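Local coordinates for tRNA threonylcarbamoyladenosine biosynthesis protein TsaE (Haemophilus influenzae, PDB 1HTW) that binds ATP and magnesium and is required for forming the threonylcarbamoyl group on adenosine 37 of tRNAs that read codons beginning with adenine, at residues 9-14 with 49-54; 82-87 with 102-107; 22-27 with 153-158. All blocks are in the same frame, centred on the assembly; numbering follows the deposited sequence.

In the fold
Contact 1 joins helix 11-28 to helix 46-56 beside bound ADP, contact 2 sets strand 79-85 against helix 100-104, and contact 3 packs helix 11-28 against helix 147-155 near the chain's C-terminus. Contacts 1 and 2 are partly buried and lie on opposite sides of the chain's centre; contact 3 is at the surface. Helix 11-28 serves contacts 1 and 3, which meet where M53 touches A22 and L25, whereas T50 links contact 1 to H83 of contact 2. Chemistry follows place: a salt bridge and a thioether beside the nucleotide, stacked aromatic rings against the sheet, and aliphatic-aromatic packing at the chain's end.

Contact 1: 9-14 with 49-54; sequences PDEFSM and LTRGML. With ADP (adenosine-5'-diphosphate), chain H.
M14 and L49 bring the two helices together beside the adenine of ADP, with the sulfur of M14 as the bridging atom. M14 SD lies 4.1 Å from L49 CB and equally far from L49 CD1, and the two side chains cross at about a right angle. The same CD1 methyl also comes within van der Waals range of the backbone oxygen of M14. Bends at chi2 and chi3 turn the end of M14 toward the N1 side of the base, so that CB, CG and CE all lie near N1 and C2; M14 CB is 3.7 Å from ADP N1. One side chain thus packs against both the neighbouring helix and the nucleotide, while R138 and I140 of strand 137-144 also touch it.

The polar half of the contact is carried by E11 and R51, again crossing at about a right angle. With CG anti to the backbone N (chi1 -174°) and the chain extended beyond it, the E11 carboxylate reaches the ribose. E11 OE1 accepts a short hydrogen bond of 2.5 Å from ADP O2', while E11 OE2 offers its anti lone pair to R51 NH2 at 3.3 Å. This salt bridge is long and bent, 139° at the hydrogen, although OE2 lies in the guanidinium plane; the two planar groups are turned 64° apart. R51 NH1 is hydrogen-bonded separately to Q55. Dividing its oxygens between sugar and arginine should restrict rotation of the carboxylate.

Before this helix turn, D10 is the N-cap: its OD1 receives both S13 N, at 2.9 Å, and S13 OG. The arrangement forms the adenosine side of a P-loop NTPase nucleotide site, in which helix 46-56 follows the phosphate-binding loop and the start of helix 11-28 flanks base and ribose.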
loop_
_atom_site.group_PDB
_atom_site.type_symbol
_atom_site.label_atom_id
_atom_site.label_comp_id
_atom_site.label_asym_id
_atom_site.label_seq_id
_atom_site.Cartn_x
_atom_site.Cartn_y
_atom_site.Cartn_z
ATOM N N PRO A 9 -7.981 -11.643 12.450
ATOM C CA PRO A 9 -8.610 -11.660 13.800
ATOM C C PRO A 9 -8.085 -10.688 14.800
ATOM O O PRO A 9 -8.755 -10.297 15.771
ATOM C CB PRO A 9 -8.418 -13.107 14.245
ATOM C CG PRO A 9 -7.403 -13.706 13.400
ATOM C CD PRO A 9 -7.403 -12.932 12.094
ATOM N N ASP A 10 -6.843 -10.173 14.629
ATOM C CA ASP A 10 -6.264 -9.270 15.610
ATOM C C ASP A 10 -5.055 -8.562 14.993
ATOM O O ASP A 10 -4.763 -8.809 13.800
ATOM C CB ASP A 10 -5.758 -10.136 16.792
ATOM C CG ASP A 10 -5.029 -11.374 16.349
ATOM O OD1 ASP A 10 -4.072 -11.307 15.531
ATOM O OD2 ASP A 10 -5.405 -12.493 16.781
ATOM N N GLU A 11 -4.546 -7.592 15.728
ATOM C CA GLU A 11 -3.448 -6.796 15.162
ATOM C C GLU A 11 -2.233 -7.601 14.791
ATOM O O GLU A 11 -1.645 -7.244 13.720
ATOM C CB GLU A 11 -3.139 -5.646 16.138
ATOM C CG GLU A 11 -2.096 -4.699 15.527
ATOM C CD GLU A 11 -1.995 -3.388 16.264
ATOM O OE1 GLU A 11 -2.982 -2.998 16.919
ATOM O OE2 GLU A 11 -0.909 -2.766 16.194
ATOM N N PHE A 12 -1.845 -8.650 15.481
ATOM C CA PHE A 12 -0.680 -9.464 15.132
ATOM C C PHE A 12 -0.855 -10.094 13.764
ATOM O O PHE A 12 0.015 -10.224 12.892
ATOM C CB PHE A 12 -0.457 -10.594 16.139
ATOM C CG PHE A 12 0.732 -10.365 17.051
ATOM C CD1 PHE A 12 1.975 -10.154 16.511
ATOM C CD2 PHE A 12 0.564 -10.367 18.422
ATOM C CE1 PHE A 12 3.085 -10.030 17.358
ATOM C CE2 PHE A 12 1.644 -10.172 19.269
ATOM C CZ PHE A 12 2.908 -10.022 18.713
ATOM N N SER A 13 -2.142 -10.493 13.541
ATOM C CA SER A 13 -2.467 -11.076 12.238
ATOM C C SER A 13 -2.394 -10.018 11.142
ATOM O O SER A 13 -2.078 -10.402 9.993
ATOM C CB SER A 13 -3.923 -11.628 12.318
ATOM O OG SER A 13 -3.866 -12.782 13.191
ATOM N N MET A 14 -2.672 -8.773 11.393
ATOM C CA MET A 14 -2.614 -7.748 10.368
ATOM C C MET A 14 -1.107 -7.573 9.965
ATOM O O MET A 14 -0.834 -7.370 8.800
ATOM C CB MET A 14 -3.093 -6.381 10.840
ATOM C CG MET A 14 -3.145 -5.321 9.794
ATOM S SD MET A 14 -4.298 -5.666 8.296
ATOM C CE MET A 14 -5.753 -4.558 8.735
ATOM N N LEU A 49 -1.381 -1.755 8.599
ATOM C CA LEU A 49 -0.983 -2.760 7.553
ATOM C C LEU A 49 0.324 -2.257 6.849
ATOM O O LEU A 49 1.167 -3.150 6.742
ATOM C CB LEU A 49 -2.087 -2.772 6.464
ATOM C CG LEU A 49 -1.727 -3.615 5.225
ATOM C CD1 LEU A 49 -1.276 -5.010 5.595
ATOM C CD2 LEU A 49 -2.918 -3.672 4.250
ATOM N N THR A 50 0.359 -1.016 6.577
ATOM C CA THR A 50 1.621 -0.439 5.983
ATOM C C THR A 50 2.792 -0.714 6.910
ATOM O O THR A 50 3.889 -1.087 6.470
ATOM C CB THR A 50 1.440 1.055 5.847
ATOM O OG1 THR A 50 0.417 1.310 4.855
ATOM C CG2 THR A 50 2.745 1.703 5.278
ATOM N N ARG A 51 2.601 -0.510 8.200
ATOM C CA ARG A 51 3.678 -0.833 9.162
ATOM C C ARG A 51 4.097 -2.262 9.135
ATOM O O ARG A 51 5.303 -2.629 9.110
ATOM C CB ARG A 51 3.295 -0.308 10.553
ATOM C CG ARG A 51 4.200 -0.732 11.691
ATOM C CD ARG A 51 3.657 -0.112 13.031
ATOM N NE ARG A 51 2.934 -1.016 13.873
ATOM C CZ ARG A 51 3.213 -2.056 14.577
ATOM N NH1 ARG A 51 4.416 -2.654 14.617
ATOM N NH2 ARG A 51 2.226 -2.684 15.254
ATOM N N GLY A 52 3.166 -3.216 9.096
ATOM C CA GLY A 52 3.494 -4.637 9.030
ATOM C C GLY A 52 4.286 -4.881 7.651
ATOM O O GLY A 52 5.131 -5.754 7.715
ATOM N N MET A 53 3.857 -4.236 6.639
ATOM C CA MET A 53 4.557 -4.456 5.301
ATOM C C MET A 53 6.003 -3.950 5.426
ATOM O O MET A 53 6.920 -4.748 5.170
ATOM C CB MET A 53 3.835 -3.748 4.215
ATOM C CG MET A 53 2.385 -4.211 3.849
ATOM S SD MET A 53 1.488 -3.278 2.557
ATOM C CE MET A 53 2.493 -3.858 0.954
ATOM N N LEU A 54 6.163 -2.742 5.928
ATOM C CA LEU A 54 7.582 -2.174 5.901
ATOM C C LEU A 54 8.452 -2.797 6.939
ATOM O O LEU A 54 9.643 -3.141 6.719
ATOM C CB LEU A 54 7.468 -0.667 6.107
ATOM C CG LEU A 54 6.736 0.175 5.085
ATOM C CD1 LEU A 54 6.557 1.621 5.555
ATOM C CD2 LEU A 54 7.553 0.230 3.782
HETATM P PB ADP H . -5.996 3.955 9.408
HETATM O O1B ADP H . -4.642 4.295 8.774
HETATM O O2B ADP H . -6.877 3.200 8.506
HETATM O O3B ADP H . -6.644 5.329 9.876
HETATM P PA ADP H . -4.505 3.007 11.707
HETATM O O1A ADP H . -3.797 4.292 11.993
HETATM O O2A ADP H . -3.644 1.879 11.293
HETATM O O3A ADP H . -5.730 3.217 10.728
HETATM O "O5'" ADP H . -5.245 2.592 13.068
HETATM C "C5'" ADP H . -5.677 1.294 13.383
HETATM C "C4'" ADP H . -5.941 1.254 14.913
HETATM O "O4'" ADP H . -6.693 0.082 15.220
HETATM C "C3'" ADP H . -4.672 1.216 15.735
HETATM O "O3'" ADP H . -4.807 2.062 16.921
HETATM C "C2'" ADP H . -4.543 -0.270 16.003
HETATM O "O2'" ADP H . -3.730 -0.601 17.113
HETATM C "C1'" ADP H . -6.014 -0.731 16.104
HETATM N N9 ADP H . -6.205 -2.113 15.739
HETATM C C8 ADP H . -6.873 -3.058 16.463
HETATM N N7 ADP H . -7.023 -4.220 15.927
HETATM C C5 ADP H . -6.411 -4.072 14.761
HETATM C C6 ADP H . -6.329 -5.002 13.752
HETATM N N6 ADP H . -6.859 -6.216 13.776
HETATM N N1 ADP H . -5.750 -4.543 12.606
HETATM C C2 ADP H . -5.289 -3.284 12.530
HETATM N N3 ADP H . -5.366 -2.290 13.441
HETATM C C4 ADP H . -5.923 -2.809 14.562
#

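Contact 2: 82-87 with 102-107; sequences YHFDLY and DYFNTD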
loop_
_atom_site.group_PDB
_atom_site.type_symbol
_atom_site.label_atom_id
_atom_site.label_comp_id
_atom_site.label_asym_id
_atom_site.label_seq_id
_atom_site.Cartn_x
_atom_site.Cartn_y
_atom_site.Cartn_z
ATOM N N TYR A 82 7.356 3.913 -1.112
ATOM C CA TYR A 82 6.783 5.228 -0.818
ATOM C C TYR A 82 5.390 5.078 -0.169
ATOM O O TYR A 82 4.600 4.319 -0.664
ATOM C CB TYR A 82 6.645 6.066 -2.082
ATOM C CG TYR A 82 8.032 6.351 -2.641
ATOM C CD1 TYR A 82 8.823 7.349 -2.159
ATOM C CD2 TYR A 82 8.523 5.477 -3.625
ATOM C CE1 TYR A 82 10.106 7.556 -2.675
ATOM C CE2 TYR A 82 9.837 5.645 -4.080
ATOM C CZ TYR A 82 10.592 6.672 -3.609
ATOM O OH TYR A 82 11.861 6.881 -4.168
ATOM N N HIS A 83 5.290 5.667 1.020
ATOM C CA HIS A 83 3.979 5.589 1.741
ATOM C C HIS A 83 3.358 6.964 1.577
ATOM O O HIS A 83 3.930 8.021 1.890
ATOM C CB HIS A 83 4.278 5.297 3.226
ATOM C CG HIS A 83 3.011 5.257 4.064
ATOM N ND1 HIS A 83 3.054 5.481 5.412
ATOM C CD2 HIS A 83 1.740 4.986 3.715
ATOM C CE1 HIS A 83 1.813 5.380 5.904
ATOM N NE2 HIS A 83 0.992 5.039 4.910
ATOM N N PHE A 84 2.142 6.964 1.013
ATOM C CA PHE A 84 1.413 8.233 0.814
ATOM C C PHE A 84 0.158 8.277 1.676
ATOM O O PHE A 84 -0.487 7.249 1.827
ATOM C CB PHE A 84 0.942 8.317 -0.647
ATOM C CG PHE A 84 2.051 8.535 -1.648
ATOM C CD1 PHE A 84 2.741 7.419 -2.127
ATOM C CD2 PHE A 84 2.242 9.776 -2.230
ATOM C CE1 PHE A 84 3.727 7.583 -3.093
ATOM C CE2 PHE A 84 3.255 9.936 -3.174
ATOM C CZ PHE A 84 3.976 8.849 -3.579
ATOM N N ASP A 85 -0.072 9.432 2.317
ATOM C CA ASP A 85 -1.394 9.685 2.930
ATOM C C ASP A 85 -1.849 11.019 2.320
ATOM O O ASP A 85 -1.231 12.049 2.638
ATOM C CB ASP A 85 -1.370 9.832 4.445
ATOM C CG ASP A 85 -2.866 10.018 4.904
ATOM O OD1 ASP A 85 -3.649 10.446 4.049
ATOM O OD2 ASP A 85 -3.167 9.649 6.029
ATOM N N LEU A 86 -2.784 10.970 1.415
ATOM C CA LEU A 86 -3.200 12.042 0.573
ATOM C C LEU A 86 -4.380 12.848 1.145
ATOM O O LEU A 86 -4.933 13.662 0.417
ATOM C CB LEU A 86 -3.511 11.672 -0.858
ATOM C CG LEU A 86 -2.419 10.973 -1.687
ATOM C CD1 LEU A 86 -2.850 10.728 -3.111
ATOM C CD2 LEU A 86 -1.121 11.777 -1.625
ATOM N N TYR A 87 -4.694 12.542 2.392
ATOM C CA TYR A 87 -5.863 13.194 2.999
ATOM C C TYR A 87 -5.837 14.705 2.848
ATOM O O TYR A 87 -6.867 15.311 2.509
ATOM C CB TYR A 87 -5.980 12.811 4.477
ATOM C CG TYR A 87 -7.272 13.398 5.054
ATOM C CD1 TYR A 87 -8.452 13.283 4.333
ATOM C CD2 TYR A 87 -7.275 14.078 6.253
ATOM C CE1 TYR A 87 -9.632 13.823 4.824
ATOM C CE2 TYR A 87 -8.450 14.630 6.750
ATOM C CZ TYR A 87 -9.618 14.483 6.040
ATOM O OH TYR A 87 -10.787 15.019 6.525
ATOM N N ASP A 102 9.690 10.928 -10.049
ATOM C CA ASP A 102 10.577 9.782 -10.065
ATOM C C ASP A 102 10.013 8.580 -9.344
ATOM O O ASP A 102 10.357 7.447 -9.702
ATOM C CB ASP A 102 11.966 10.170 -9.548
ATOM C CG ASP A 102 12.571 11.273 -10.407
ATOM O OD1 ASP A 102 12.027 11.505 -11.518
ATOM O OD2 ASP A 102 13.557 11.896 -9.977
ATOM N N TYR A 103 9.143 8.789 -8.350
ATOM C CA TYR A 103 8.607 7.672 -7.584
ATOM C C TYR A 103 7.726 6.735 -8.402
ATOM O O TYR A 103 7.709 5.529 -8.127
ATOM C CB TYR A 103 7.818 8.152 -6.380
ATOM C CG TYR A 103 8.542 9.147 -5.495
ATOM C CD1 TYR A 103 9.873 9.476 -5.682
ATOM C CD2 TYR A 103 7.841 9.779 -4.479
ATOM C CE1 TYR A 103 10.495 10.421 -4.863
ATOM C CE2 TYR A 103 8.431 10.735 -3.684
ATOM C CZ TYR A 103 9.767 11.037 -3.870
ATOM O OH TYR A 103 10.366 11.933 -3.014
ATOM N N PHE A 104 6.965 7.259 -9.345
ATOM C CA PHE A 104 6.079 6.432 -10.146
ATOM C C PHE A 104 6.795 5.894 -11.384
ATOM O O PHE A 104 6.254 4.996 -12.029
ATOM C CB PHE A 104 4.793 7.128 -10.536
ATOM C CG PHE A 104 3.997 7.762 -9.431
ATOM C CD1 PHE A 104 3.880 7.166 -8.189
ATOM C CD2 PHE A 104 3.340 8.966 -9.646
ATOM C CE1 PHE A 104 3.160 7.770 -7.174
ATOM C CE2 PHE A 104 2.589 9.553 -8.649
ATOM C CZ PHE A 104 2.509 8.962 -7.407
ATOM N N ASN A 105 8.016 6.371 -11.645
ATOM C CA ASN A 105 8.770 5.936 -12.805
ATOM C C ASN A 105 9.957 5.047 -12.544
ATOM O O ASN A 105 10.829 4.921 -13.432
ATOM C CB ASN A 105 9.327 7.184 -13.563
ATOM C CG ASN A 105 8.262 7.710 -14.493
ATOM O OD1 ASN A 105 7.375 8.430 -14.053
ATOM N ND2 ASN A 105 8.353 7.325 -15.760
ATOM N N THR A 106 10.054 4.428 -11.393
ATOM C CA THR A 106 11.166 3.542 -11.042
ATOM C C THR A 106 10.604 2.269 -10.450
ATOM O O THR A 106 9.343 2.174 -10.414
ATOM C CB THR A 106 12.141 4.286 -10.131
ATOM O OG1 THR A 106 13.372 3.598 -9.968
ATOM C CG2 THR A 106 11.463 4.455 -8.757
ATOM N N ASP A 107 11.372 1.284 -10.111
ATOM C CA ASP A 107 10.997 -0.020 -9.629
ATOM C C ASP A 107 10.750 0.063 -8.072
ATOM O O ASP A 107 11.441 -0.583 -7.307
ATOM C CB ASP A 107 12.078 -1.048 -9.904
ATOM C CG ASP A 107 13.467 -0.649 -9.460
ATOM O OD1 ASP A 107 13.760 0.574 -9.503
ATOM O OD2 ASP A 107 14.264 -1.539 -9.127
#
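Two tyrosine rings, Y82 from a strand and Y103 from a short helix, lie almost flat on one another: their planes differ by 10° and their centroids are 3.9 Å apart. This offset stack packs the weakly bonded helix 100-104 against strand 79-85 of the mixed sheet in this P-loop NTPase fold. The displacement places Y103 CG over the centre of the Y82 ring, and Y82 CE1 over the centre of the Y103 ring. Because the two side chains arrive at about a right angle, each ring overlies the other without their long axes running together. Y103 CB joins in with a CH-pi contact, sitting close to the normal of the Y82 ring, so the overlap extends from the aromatic ring to its root. In Y103, CG is anti to the carbonyl carbon and chi2 is near zero (-7°), which turns the face of the ring onto that of Y82.

F84, two residues further along the strand and on the same side of it, extends the aromatic cluster. Its CZ meets the edge of the Y103 ring near that ring's plane, 4.1 Å from Y103 CD2. F84 and F104 come from opposite directions, with ring planes inclined at 32° and centroids 5.8 Å apart.

Neighbouring strands pack against the aromatic group: C110 of strand 109-113 touches Y82, F84 and F104, while V71 of strand 71-76 packs on F84 and Y103. On the backbone, S108 OG is hydrogen-bonded to Y103 O. Further along the segment, D85 OD1 accepts Y87 N in an Asx turn, a bond of 2.9 Å. Back among the rings, the nearest approach of the two phenylalanines is F84 CZ to F104 CE1, 3.8 Å.

Contact 3: 22-27 with 153-158; sequences AEILLK and ISAFSN
I24 directs the methyl at the end of its longer branch onto the face of F156. I24 CD1 stands 3.6 Å from the centroid of the F156 ring and 5° off its normal, an almost axial CH-pi contact. All six ring carbons are consequently at similar distances from the methyl, with F156 CD2 closest at 3.7 Å. The side chains cross obliquely, and the CG1-CD1 bond points at the ring, so the branch meets it end-on.

The other branch of I24 serves a second partner. CG1 is anti to the carbonyl carbon (chi1 -74°) and heads toward F156, which leaves CG2 anti to the backbone N and directed at A155. I24 CG2 meets A155 CB at 3.6 Å, methyl against methyl, and CD1 lies within range of that CB as well. A155 therefore sits beside the isoleucine branches while F156 lies under the tip of one of them. The backbones come nearest at the same place, with I24 CA 6.8 Å from A155 CA.

Around F156 the backbone oxygen of I153 lies at the ring edge, in its plane. F17 of helix 11-28 also meets this ring, with the planes nearly parallel, and L142 of strand 137-144 touches it. I152 extends the apolar patch by packing on I24 and L25. Beyond the ring, S157 OG donates to S154 O, tying S157 back to the helix, although S157 is poorly ordered and the bond correspondingly less certain.

Lying away from the nucleotide and metal sites, this is plain apolar packing on one helix of an alpha/beta P-loop NTPase fold, joining helix 11-28 to A155 and F156 near the C-terminus through a small patch at the protein surface.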
loop_
_atom_site.group_PDB
_atom_site.type_symbol
_atom_site.label_atom_id
_atom_site.label_comp_id
_atom_site.label_asym_id
_atom_site.label_seq_id
_atom_site.Cartn_x
_atom_site.Cartn_y
_atom_site.Cartn_z
ATOM N N ALA A 22 3.930 -7.900 1.465
ATOM C CA ALA A 22 5.103 -7.126 1.011
ATOM C C ALA A 22 6.175 -8.090 0.444
ATOM O O ALA A 22 6.752 -7.734 -0.600
ATOM C CB ALA A 22 5.715 -6.376 2.192
ATOM N N GLU A 23 6.324 -9.257 1.024
ATOM C CA GLU A 23 7.271 -10.258 0.527
ATOM C C GLU A 23 6.880 -10.683 -0.883
ATOM O O GLU A 23 7.768 -10.754 -1.768
ATOM C CB GLU A 23 7.458 -11.406 1.455
ATOM C CG GLU A 23 8.163 -11.097 2.781
ATOM C CD GLU A 23 9.664 -10.951 2.605
ATOM O OE1 GLU A 23 10.122 -10.800 1.451
ATOM O OE2 GLU A 23 10.400 -10.993 3.620
ATOM N N ILE A 24 5.570 -10.834 -1.127
ATOM C CA ILE A 24 5.133 -11.173 -2.485
ATOM C C ILE A 24 5.479 -10.065 -3.438
ATOM O O ILE A 24 6.044 -10.306 -4.527
ATOM C CB ILE A 24 3.613 -11.477 -2.526
ATOM C CG1 ILE A 24 3.355 -12.836 -1.894
ATOM C CG2 ILE A 24 3.038 -11.308 -3.902
ATOM C CD1 ILE A 24 1.858 -13.079 -1.721
ATOM N N LEU A 25 5.234 -8.801 -3.089
ATOM C CA LEU A 25 5.575 -7.673 -3.964
ATOM C C LEU A 25 7.080 -7.603 -4.227
ATOM O O LEU A 25 7.431 -7.293 -5.394
ATOM C CB LEU A 25 5.096 -6.352 -3.362
ATOM C CG LEU A 25 3.632 -6.228 -3.017
ATOM C CD1 LEU A 25 3.347 -4.750 -2.638
ATOM C CD2 LEU A 25 2.775 -6.584 -4.234
ATOM N N LEU A 26 7.915 -7.900 -3.233
ATOM C CA LEU A 26 9.369 -7.817 -3.518
ATOM C C LEU A 26 9.778 -8.968 -4.465
ATOM O O LEU A 26 10.620 -8.641 -5.325
ATOM C CB LEU A 26 10.173 -8.071 -2.228
ATOM C CG LEU A 26 10.122 -6.920 -1.217
ATOM C CD1 LEU A 26 10.966 -7.326 0.005
ATOM C CD2 LEU A 26 10.657 -5.645 -1.840
ATOM N N LYS A 27 9.242 -10.131 -4.238
ATOM C CA LYS A 27 9.683 -11.351 -4.998
ATOM C C LYS A 27 9.263 -11.222 -6.459
ATOM O O LYS A 27 9.941 -11.784 -7.343
ATOM C CB LYS A 27 9.014 -12.579 -4.423
ATOM C CG LYS A 27 9.631 -13.127 -3.135
ATOM C CD LYS A 27 11.099 -13.494 -3.326
ATOM C CE LYS A 27 11.661 -14.112 -2.054
ATOM N NZ LYS A 27 13.154 -14.232 -2.113
ATOM N N ILE A 153 -2.342 -11.494 -6.620
ATOM C CA ILE A 153 -3.349 -12.288 -5.927
ATOM C C ILE A 153 -3.099 -13.786 -6.079
ATOM O O ILE A 153 -3.232 -14.537 -5.106
ATOM C CB ILE A 153 -4.762 -11.882 -6.433
ATOM C CG1 ILE A 153 -5.120 -10.577 -5.693
ATOM C CG2 ILE A 153 -5.760 -12.992 -6.072
ATOM C CD1 ILE A 153 -6.403 -9.921 -6.135
ATOM N N SER A 154 -2.625 -14.204 -7.241
ATOM C CA SER A 154 -2.355 -15.618 -7.477
ATOM C C SER A 154 -1.219 -16.090 -6.578
ATOM O O SER A 154 -1.169 -17.259 -6.209
ATOM C CB SER A 154 -2.028 -15.901 -8.948
ATOM O OG SER A 154 -0.780 -15.309 -9.267
ATOM N N ALA A 155 -0.337 -15.155 -6.222
ATOM C CA ALA A 155 0.797 -15.537 -5.367
ATOM C C ALA A 155 0.388 -15.916 -3.973
ATOM O O ALA A 155 1.127 -16.618 -3.247
ATOM C CB ALA A 155 1.834 -14.415 -5.382
ATOM N N PHE A 156 -0.800 -15.512 -3.519
ATOM C CA PHE A 156 -1.261 -15.804 -2.186
ATOM C C PHE A 156 -1.634 -17.259 -1.961
ATOM O O PHE A 156 -1.760 -17.690 -0.806
ATOM C CB PHE A 156 -2.440 -14.893 -1.815
ATOM C CG PHE A 156 -1.951 -13.567 -1.295
ATOM C CD1 PHE A 156 -1.636 -13.429 0.046
ATOM C CD2 PHE A 156 -1.794 -12.488 -2.137
ATOM C CE1 PHE A 156 -1.258 -12.211 0.550
ATOM C CE2 PHE A 156 -1.452 -11.237 -1.626
ATOM C CZ PHE A 156 -1.115 -11.129 -0.292
ATOM N N SER A 157 -1.809 -18.004 -3.039
ATOM C CA SER A 157 -2.206 -19.397 -2.990
ATOM C C SER A 157 -1.252 -20.271 -2.184
ATOM O O SER A 157 -0.206 -19.831 -1.712
ATOM C CB SER A 157 -2.325 -19.977 -4.407
ATOM O OG SER A 157 -3.219 -19.232 -5.210
ATOM N N ASN A 158 -1.632 -21.536 -2.035
ATOM C CA ASN A 158 -0.840 -22.507 -1.288
ATOM C C ASN A 158 -0.244 -23.551 -2.226
ATOM O O ASN A 158 0.951 -23.446 -2.573
ATOM C CB ASN A 158 -1.707 -23.187 -0.226
ATOM C CG ASN A 158 -1.008 -24.329 0.473
ATOM O OD1 ASN A 158 -0.898 -25.432 -0.066
ATOM N ND2 ASN A 158 -0.535 -24.081 1.690
#